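Local coordinates for protein SSD1 (Saccharomyces cerevisiae S288C, PDB 7AM1) that binds mRNA untranslated regions and represses translation as a non-enzymatic member of the RNase II family, and is implicated in control of the G1 phase, at residues S5-Y10 with R60-E65; L11-I16 with A211-I216. All coordinates share one frame; numbering follows the deposited sequence.

Interaction 1 of 2, residues S5-Y10 with R60-E65; sequences SLFAPY and RNRALE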
ATOM      1  N   SER A   5       3.788 -34.809 -11.762  1.00125.69           N
ATOM      2  CA  SER A   5       3.229 -33.568 -11.215  1.00109.16           C
ATOM      3  C   SER A   5       2.068 -33.851 -10.247  1.00 95.87           C
ATOM      4  O   SER A   5       0.934 -33.424 -10.457  1.00 96.16           O
ATOM      5  CB  SER A   5       2.781 -32.655 -12.358  1.00107.58           C
ATOM      6  OG  SER A   5       2.647 -31.317 -11.917  1.00105.92           O
ATOM      7  N   LEU A   6       2.363 -34.590  -9.173  1.00 80.92           N
ATOM      8  CA  LEU A   6       1.390 -35.003  -8.164  1.00 66.32           C
ATOM      9  C   LEU A   6       1.770 -34.459  -6.790  1.00 56.03           C
ATOM     10  O   LEU A   6       2.943 -34.493  -6.410  1.00 53.57           O
ATOM     11  CB  LEU A   6       1.293 -36.523  -8.088  1.00 65.35           C
ATOM     12  CG  LEU A   6       0.820 -37.223  -9.354  1.00 64.84           C
ATOM     13  CD1 LEU A   6       1.538 -38.537  -9.518  1.00 65.96           C
ATOM     14  CD2 LEU A   6      -0.677 -37.442  -9.241  1.00 64.55           C
ATOM     15  N   PHE A   7       0.773 -33.961  -6.049  1.00 55.19           N
ATOM     16  CA  PHE A   7       1.012 -33.338  -4.750  1.00 55.90           C
ATOM     17  C   PHE A   7       1.448 -34.363  -3.705  1.00 58.48           C
ATOM     18  O   PHE A   7       0.888 -35.459  -3.610  1.00 58.86           O
ATOM     19  CB  PHE A   7      -0.261 -32.651  -4.236  1.00 55.24           C
ATOM     20  CG  PHE A   7      -0.650 -31.417  -4.991  1.00 54.97           C
ATOM     21  CD1 PHE A   7       0.275 -30.422  -5.247  1.00 54.44           C
ATOM     22  CD2 PHE A   7      -1.958 -31.243  -5.428  1.00 55.29           C
ATOM     23  CE1 PHE A   7      -0.087 -29.284  -5.938  1.00 53.56           C
ATOM     24  CE2 PHE A   7      -2.328 -30.092  -6.119  1.00 53.94           C
ATOM     25  CZ  PHE A   7      -1.390 -29.118  -6.376  1.00 52.97           C
ATOM     26  N   ALA A   8       2.432 -33.984  -2.887  1.00 58.69           N
ATOM     27  CA  ALA A   8       2.929 -34.844  -1.819  1.00 61.18           C
ATOM     28  C   ALA A   8       2.224 -34.528  -0.502  1.00 59.61           C
ATOM     29  O   ALA A   8       2.007 -33.356  -0.182  1.00 55.22           O
ATOM     30  CB  ALA A   8       4.432 -34.660  -1.637  1.00 63.19           C
ATOM     31  N   PRO A   9       1.864 -35.537   0.294  1.00 63.81           N
ATOM     32  CA  PRO A   9       1.276 -35.245   1.606  1.00 63.95           C
ATOM     33  C   PRO A   9       2.256 -34.480   2.481  1.00 61.83           C
ATOM     34  O   PRO A   9       3.475 -34.632   2.369  1.00 61.63           O
ATOM     35  CB  PRO A   9       0.966 -36.632   2.181  1.00 68.16           C
ATOM     36  CG  PRO A   9       1.895 -37.563   1.463  1.00 69.79           C
ATOM     37  CD  PRO A   9       2.038 -36.987   0.078  1.00 67.22           C
ATOM     38  N   TYR A  10       1.707 -33.638   3.352  1.00 60.02           N
ATOM     39  CA  TYR A  10       2.528 -32.820   4.232  1.00 59.23           C
ATOM     40  C   TYR A  10       3.234 -33.671   5.284  1.00 61.74           C
ATOM     41  O   TYR A  10       2.725 -34.702   5.735  1.00 62.66           O
ATOM     42  CB  TYR A  10       1.674 -31.768   4.943  1.00 57.43           C
ATOM     43  CG  TYR A  10       1.049 -30.721   4.055  1.00 54.32           C
ATOM     44  CD1 TYR A  10       1.773 -30.113   3.039  1.00 53.12           C
ATOM     45  CD2 TYR A  10      -0.267 -30.327   4.248  1.00 52.58           C
ATOM     46  CE1 TYR A  10       1.196 -29.143   2.234  1.00 49.50           C
ATOM     47  CE2 TYR A  10      -0.852 -29.363   3.448  1.00 50.13           C
ATOM     48  CZ  TYR A  10      -0.118 -28.775   2.445  1.00 49.18           C
ATOM     49  OH  TYR A  10      -0.708 -27.813   1.656  1.00 48.50           O
ATOM     50  N   ARG A  60       4.547 -25.984  -4.875  1.00 49.84           N
ATOM     51  CA  ARG A  60       3.825 -25.137  -3.932  1.00 49.96           C
ATOM     52  C   ARG A  60       2.957 -25.965  -2.998  1.00 47.39           C
ATOM     53  O   ARG A  60       2.639 -25.521  -1.889  1.00 45.89           O
ATOM     54  CB  ARG A  60       2.955 -24.127  -4.678  1.00 52.53           C
ATOM     55  CG  ARG A  60       2.423 -23.015  -3.784  1.00 55.15           C
ATOM     56  CD  ARG A  60       1.492 -22.101  -4.546  1.00 56.18           C
ATOM     57  NE  ARG A  60       2.116 -21.621  -5.769  1.00 58.57           N
ATOM     58  CZ  ARG A  60       1.530 -20.806  -6.635  1.00 60.31           C
ATOM     59  NH1 ARG A  60       0.296 -20.376  -6.407  1.00 60.10           N
ATOM     60  NH2 ARG A  60       2.178 -20.427  -7.726  1.00 61.89           N
ATOM     61  N   ASN A  61       2.556 -27.151  -3.444  1.00 47.32           N
ATOM     62  CA  ASN A  61       1.873 -28.144  -2.621  1.00 48.24           C
ATOM     63  C   ASN A  61       0.691 -27.552  -1.857  1.00 46.78           C
ATOM     64  O   ASN A  61       0.543 -27.735  -0.647  1.00 47.16           O
ATOM     65  CB  ASN A  61       2.852 -28.817  -1.660  1.00 50.65           C
ATOM     66  CG  ASN A  61       2.342 -30.149  -1.165  1.00 51.93           C
ATOM     67  OD1 ASN A  61       1.308 -30.637  -1.626  1.00 52.89           O
ATOM     68  ND2 ASN A  61       3.071 -30.757  -0.241  1.00 51.88           N
ATOM     69  N   ARG A  62      -0.177 -26.857  -2.585  1.00 47.54           N
ATOM     70  CA  ARG A  62      -1.482 -26.428  -2.091  1.00 46.81           C
ATOM     71  C   ARG A  62      -1.396 -25.325  -1.047  1.00 47.41           C
ATOM     72  O   ARG A  62      -2.420 -24.967  -0.451  1.00 47.09           O
ATOM     73  CB  ARG A  62      -2.260 -27.626  -1.524  1.00 46.59           C
ATOM     74  CG  ARG A  62      -2.387 -28.776  -2.529  1.00 47.40           C
ATOM     75  CD  ARG A  62      -2.733 -30.107  -1.872  1.00 50.31           C
ATOM     76  NE  ARG A  62      -1.619 -30.624  -1.080  1.00 51.46           N
ATOM     77  CZ  ARG A  62      -1.726 -31.112   0.155  1.00 53.41           C
ATOM     78  NH1 ARG A  62      -2.909 -31.181   0.755  1.00 52.81           N
ATOM     79  NH2 ARG A  62      -0.644 -31.550   0.783  1.00 55.53           N
ATOM     80  N   ALA A  63      -0.216 -24.757  -0.816  1.00 48.00           N
ATOM     81  CA  ALA A  63      -0.103 -23.628   0.097  1.00 48.53           C
ATOM     82  C   ALA A  63      -0.780 -22.402  -0.505  1.00 48.96           C
ATOM     83  O   ALA A  63      -0.899 -22.267  -1.727  1.00 48.68           O
ATOM     84  CB  ALA A  63       1.363 -23.325   0.404  1.00 47.77           C
ATOM     85  N   LEU A  64      -1.245 -21.511   0.365  1.00 49.66           N
ATOM     86  CA  LEU A  64      -1.919 -20.296  -0.065  1.00 47.59           C
ATOM     87  C   LEU A  64      -1.066 -19.071   0.244  1.00 46.89           C
ATOM     88  O   LEU A  64      -0.173 -19.100   1.096  1.00 47.18           O
ATOM     89  CB  LEU A  64      -3.287 -20.151   0.614  1.00 48.06           C
ATOM     90  CG  LEU A  64      -4.322 -21.248   0.364  1.00 51.80           C
ATOM     91  CD1 LEU A  64      -5.545 -21.020   1.246  1.00 53.35           C
ATOM     92  CD2 LEU A  64      -4.721 -21.322  -1.100  1.00 52.07           C
ATOM     93  N   GLU A  65      -1.361 -17.990  -0.476  1.00 46.18           N
ATOM     94  CA  GLU A  65      -0.749 -16.694  -0.213  1.00 47.28           C
ATOM     95  C   GLU A  65      -0.787 -16.376   1.277  1.00 46.47           C
ATOM     96  O   GLU A  65      -1.822 -16.525   1.931  1.00 46.29           O
ATOM     97  CB  GLU A  65      -1.483 -15.610  -1.008  1.00 49.13           C
ATOM     98  CG  GLU A  65      -1.050 -14.183  -0.686  1.00 51.33           C
ATOM     99  CD  GLU A  65       0.270 -13.813  -1.329  1.00 54.27           C
ATOM    100  OE1 GLU A  65       0.855 -12.780  -0.936  1.00 55.19           O
ATOM    101  OE2 GLU A  65       0.733 -14.566  -2.214  1.00 55.36           O
TER
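R62 reaches between the rings of F7 and Y10 and meets each of them over a face, a compact example of one arginine serving two aromatic partners in different ways. Its aliphatic part takes F7: CG stands 3.7 Å from the ring centroid and almost on the ring normal, a CH-pi contact. The chain then bends at chi3 (-70°), which lays the guanidinium flat on Y10, the planes 21° apart and CZ 4.0 Å from the ring centroid, a cation-pi stack. From its edge, R62 NE and NH2 both grip OD1 of N61, NE at 3.0 Å, approaching from above the plane of that amide. N61 in turn gives ND2 to A8 O at 2.8 Å, while Y10 OH donates to N61 O at 2.6 Å, at the edge of the ring. A leucine in place of R62 would probably leave Y10 without its stacked cation and N61 OD1 without its two arginine donors. R62 NH1 also bonds W290 O, and N61 ND2 has a second acceptor in V209 O of strand 206-214. The type I' turn from R60 to A63, which leads from helix 56-60 toward strand 68-73, thereby holds the extended N-terminal arm.

Interaction 2 of 2, residues L11-I16 with A211-I216; sequences LPQANI and AVLDRI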
ATOM      1  N   LEU A  11       4.422 -33.222   5.677  1.00 64.28           N
ATOM      2  CA  LEU A  11       5.116 -33.821   6.806  1.00 70.50           C
ATOM      3  C   LEU A  11       4.330 -33.571   8.092  1.00 69.80           C
ATOM      4  O   LEU A  11       3.731 -32.503   8.253  1.00 67.19           O
ATOM      5  CB  LEU A  11       6.516 -33.226   6.947  1.00 76.12           C
ATOM      6  CG  LEU A  11       7.606 -33.654   5.966  1.00 81.25           C
ATOM      7  CD1 LEU A  11       8.904 -32.930   6.306  1.00 83.64           C
ATOM      8  CD2 LEU A  11       7.810 -35.159   5.983  1.00 84.75           C
ATOM      9  N   PRO A  12       4.326 -34.518   9.030  1.00 72.47           N
ATOM     10  CA  PRO A  12       3.701 -34.249  10.332  1.00 75.13           C
ATOM     11  C   PRO A  12       4.348 -33.054  11.015  1.00 77.60           C
ATOM     12  O   PRO A  12       5.557 -32.839  10.916  1.00 76.53           O
ATOM     13  CB  PRO A  12       3.933 -35.545  11.116  1.00 77.52           C
ATOM     14  CG  PRO A  12       4.099 -36.595  10.071  1.00 77.40           C
ATOM     15  CD  PRO A  12       4.790 -35.915   8.922  1.00 74.92           C
ATOM     16  N   GLN A  13       3.522 -32.270  11.712  1.00 82.96           N
ATOM     17  CA  GLN A  13       4.024 -31.084  12.396  1.00 85.17           C
ATOM     18  C   GLN A  13       5.159 -31.433  13.353  1.00 86.75           C
ATOM     19  O   GLN A  13       6.152 -30.701  13.447  1.00 87.06           O
ATOM     20  CB  GLN A  13       2.885 -30.399  13.153  1.00 86.77           C
ATOM     21  CG  GLN A  13       1.735 -29.913  12.272  1.00 86.00           C
ATOM     22  CD  GLN A  13       2.101 -28.717  11.413  1.00 84.79           C
ATOM     23  OE1 GLN A  13       2.933 -27.896  11.793  1.00 84.64           O
ATOM     24  NE2 GLN A  13       1.469 -28.610  10.248  1.00 84.19           N
ATOM     25  N   ALA A  14       5.036 -32.558  14.063  1.00 84.52           N
ATOM     26  CA  ALA A  14       5.993 -32.901  15.111  1.00 87.18           C
ATOM     27  C   ALA A  14       7.432 -32.907  14.608  1.00 91.65           C
ATOM     28  O   ALA A  14       8.354 -32.535  15.343  1.00 92.17           O
ATOM     29  CB  ALA A  14       5.643 -34.265  15.709  1.00 86.95           C
ATOM     30  N   ASN A  15       7.650 -33.323  13.358  1.00 99.90           N
ATOM     31  CA  ASN A  15       9.003 -33.476  12.837  1.00101.72           C
ATOM     32  C   ASN A  15       9.676 -32.152  12.483  1.00 97.63           C
ATOM     33  O   ASN A  15      10.911 -32.093  12.460  1.00100.90           O
ATOM     34  CB  ASN A  15       8.981 -34.372  11.595  1.00103.25           C
ATOM     35  N   ILE A  16       8.911 -31.099  12.216  1.00 87.04           N
ATOM     36  CA  ILE A  16       9.466 -29.891  11.609  1.00 83.61           C
ATOM     37  C   ILE A  16      10.366 -29.137  12.582  1.00 83.32           C
ATOM     38  O   ILE A  16      11.461 -28.711  12.184  1.00 80.82           O
ATOM     39  CB  ILE A  16       8.350 -28.971  11.081  1.00 82.64           C
ATOM     40  CG1 ILE A  16       7.822 -29.474   9.734  1.00 83.43           C
ATOM     41  CG2 ILE A  16       8.852 -27.539  10.946  1.00 82.69           C
ATOM     42  CD1 ILE A  16       6.771 -30.537   9.840  1.00 84.75           C
ATOM     43  N   ALA A 211       5.135 -28.616   4.173  1.00 54.71           N
ATOM     44  CA  ALA A 211       4.126 -28.501   5.214  1.00 56.22           C
ATOM     45  C   ALA A 211       3.681 -27.050   5.301  1.00 55.74           C
ATOM     46  O   ALA A 211       4.445 -26.135   4.981  1.00 55.20           O
ATOM     47  CB  ALA A 211       4.662 -28.980   6.571  1.00 58.84           C
ATOM     48  N   VAL A 212       2.438 -26.855   5.725  1.00 56.85           N
ATOM     49  CA  VAL A 212       1.932 -25.534   6.076  1.00 56.71           C
ATOM     50  C   VAL A 212       2.037 -25.399   7.588  1.00 58.98           C
ATOM     51  O   VAL A 212       1.417 -26.169   8.332  1.00 60.19           O
ATOM     52  CB  VAL A 212       0.486 -25.326   5.602  1.00 56.19           C
ATOM     53  CG1 VAL A 212      -0.031 -23.968   6.086  1.00 56.03           C
ATOM     54  CG2 VAL A 212       0.397 -25.433   4.082  1.00 54.45           C
ATOM     55  N   LEU A 213       2.826 -24.431   8.045  1.00 58.45           N
ATOM     56  CA  LEU A 213       3.045 -24.269   9.475  1.00 62.53           C
ATOM     57  C   LEU A 213       1.979 -23.393  10.121  1.00 64.02           C
ATOM     58  O   LEU A 213       1.560 -23.668  11.251  1.00 65.53           O
ATOM     59  CB  LEU A 213       4.438 -23.688   9.730  1.00 63.90           C
ATOM     60  CG  LEU A 213       5.597 -24.490   9.130  1.00 66.01           C
ATOM     61  CD1 LEU A 213       6.929 -23.787   9.358  1.00 66.97           C
ATOM     62  CD2 LEU A 213       5.640 -25.913   9.687  1.00 67.89           C
ATOM     63  N   ASP A 214       1.520 -22.352   9.429  1.00 64.11           N
ATOM     64  CA  ASP A 214       0.501 -21.487  10.002  1.00 64.96           C
ATOM     65  C   ASP A 214      -0.256 -20.780   8.886  1.00 60.43           C
ATOM     66  O   ASP A 214       0.294 -20.491   7.820  1.00 59.24           O
ATOM     67  CB  ASP A 214       1.126 -20.469  10.964  1.00 69.83           C
ATOM     68  CG  ASP A 214       0.147 -19.981  12.017  1.00 74.23           C
ATOM     69  OD1 ASP A 214      -0.997 -20.480  12.062  1.00 75.80           O
ATOM     70  OD2 ASP A 214       0.535 -19.109  12.821  1.00 76.29           O
ATOM     71  N   ARG A 215      -1.534 -20.521   9.150  1.00 57.34           N
ATOM     72  CA  ARG A 215      -2.409 -19.801   8.236  1.00 53.36           C
ATOM     73  C   ARG A 215      -3.436 -19.051   9.069  1.00 51.42           C
ATOM     74  O   ARG A 215      -4.045 -19.639   9.967  1.00 52.42           O
ATOM     75  CB  ARG A 215      -3.106 -20.761   7.268  1.00 52.72           C
ATOM     76  CG  ARG A 215      -4.186 -20.125   6.413  1.00 52.34           C
ATOM     77  CD  ARG A 215      -4.809 -21.159   5.460  1.00 53.86           C
ATOM     78  NE  ARG A 215      -3.819 -21.787   4.585  1.00 54.47           N
ATOM     79  CZ  ARG A 215      -4.013 -22.929   3.928  1.00 55.42           C
ATOM     80  NH1 ARG A 215      -5.162 -23.583   4.047  1.00 55.86           N
ATOM     81  NH2 ARG A 215      -3.053 -23.421   3.156  1.00 54.98           N
ATOM     82  N   ILE A 216      -3.609 -17.762   8.801  1.00 49.00           N
ATOM     83  CA  ILE A 216      -4.666 -17.013   9.476  1.00 49.36           C
ATOM     84  C   ILE A 216      -5.978 -17.687   9.084  1.00 49.91           C
ATOM     85  O   ILE A 216      -6.282 -17.775   7.884  1.00 47.37           O
ATOM     86  CB  ILE A 216      -4.652 -15.529   9.090  1.00 49.87           C
ATOM     87  CG1 ILE A 216      -3.283 -14.903   9.378  1.00 50.95           C
ATOM     88  CG2 ILE A 216      -5.750 -14.791   9.835  1.00 50.52           C
ATOM     89  CD1 ILE A 216      -2.938 -14.782  10.846  1.00 52.62           C
TER
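The classic beta bulge at L213 and D214, opposite L68 of strand 68-73, ends strand 206-214, and Q13 and I16, from the turn into helix 15-22 and its first residues, pack against L213 there. Q13 supplies the polar link across the contact. Its NE2 donates to V212 O at 3.1 Å in a fairly straight bond (N-H...O 162°); the acceptor lies near the plane of the Q13 amide, whereas the donor is tilted 30° from the carbonyl plane. A bend at chi2 (-71°) folds the glutamine chain round to bring its amide to the strand, and OE1 then rests 4.0 Å from L213 CD2. That same methyl is met by I16, whose CG2 branch approaches to 3.8 Å, the two side chains crossing at a slant. A211 brings its methyl against the arm: CB faces the carbonyl of L11, 4.0 Å from L11 O. On the backbone, L11 pairs with V210, so the arm is already attached to the strand before the helix begins. Apolar packing of I16 and L213 is thus combined with one side-chain bond to a strand carbonyl. The five strands here close on themselves, with helix 15-22 against strand 206-214, an arrangement consistent with the OB-like cold-shock domains of RNase II relatives.

Following the chain from its N terminus, the two contacts take consecutive pieces of one arm, 5-10 and then 11-16, and fasten them to two parts of one small domain, the turn ahead of strand 68-73 and the end of strand 206-214, that are far apart in sequence. Interaction 1 closes a loop through helix 15-22, strands 26-32, 39-43 and 52-55, and helix 56-60. Interaction 2 closes a much longer one, running on through strand 68-73 and out to strand 206-214. Because their segments alternate, the loops cross. The contacts also touch, with Y10 packing on A211 and V212, and L64 on R215. Together they tie the arm to both sites.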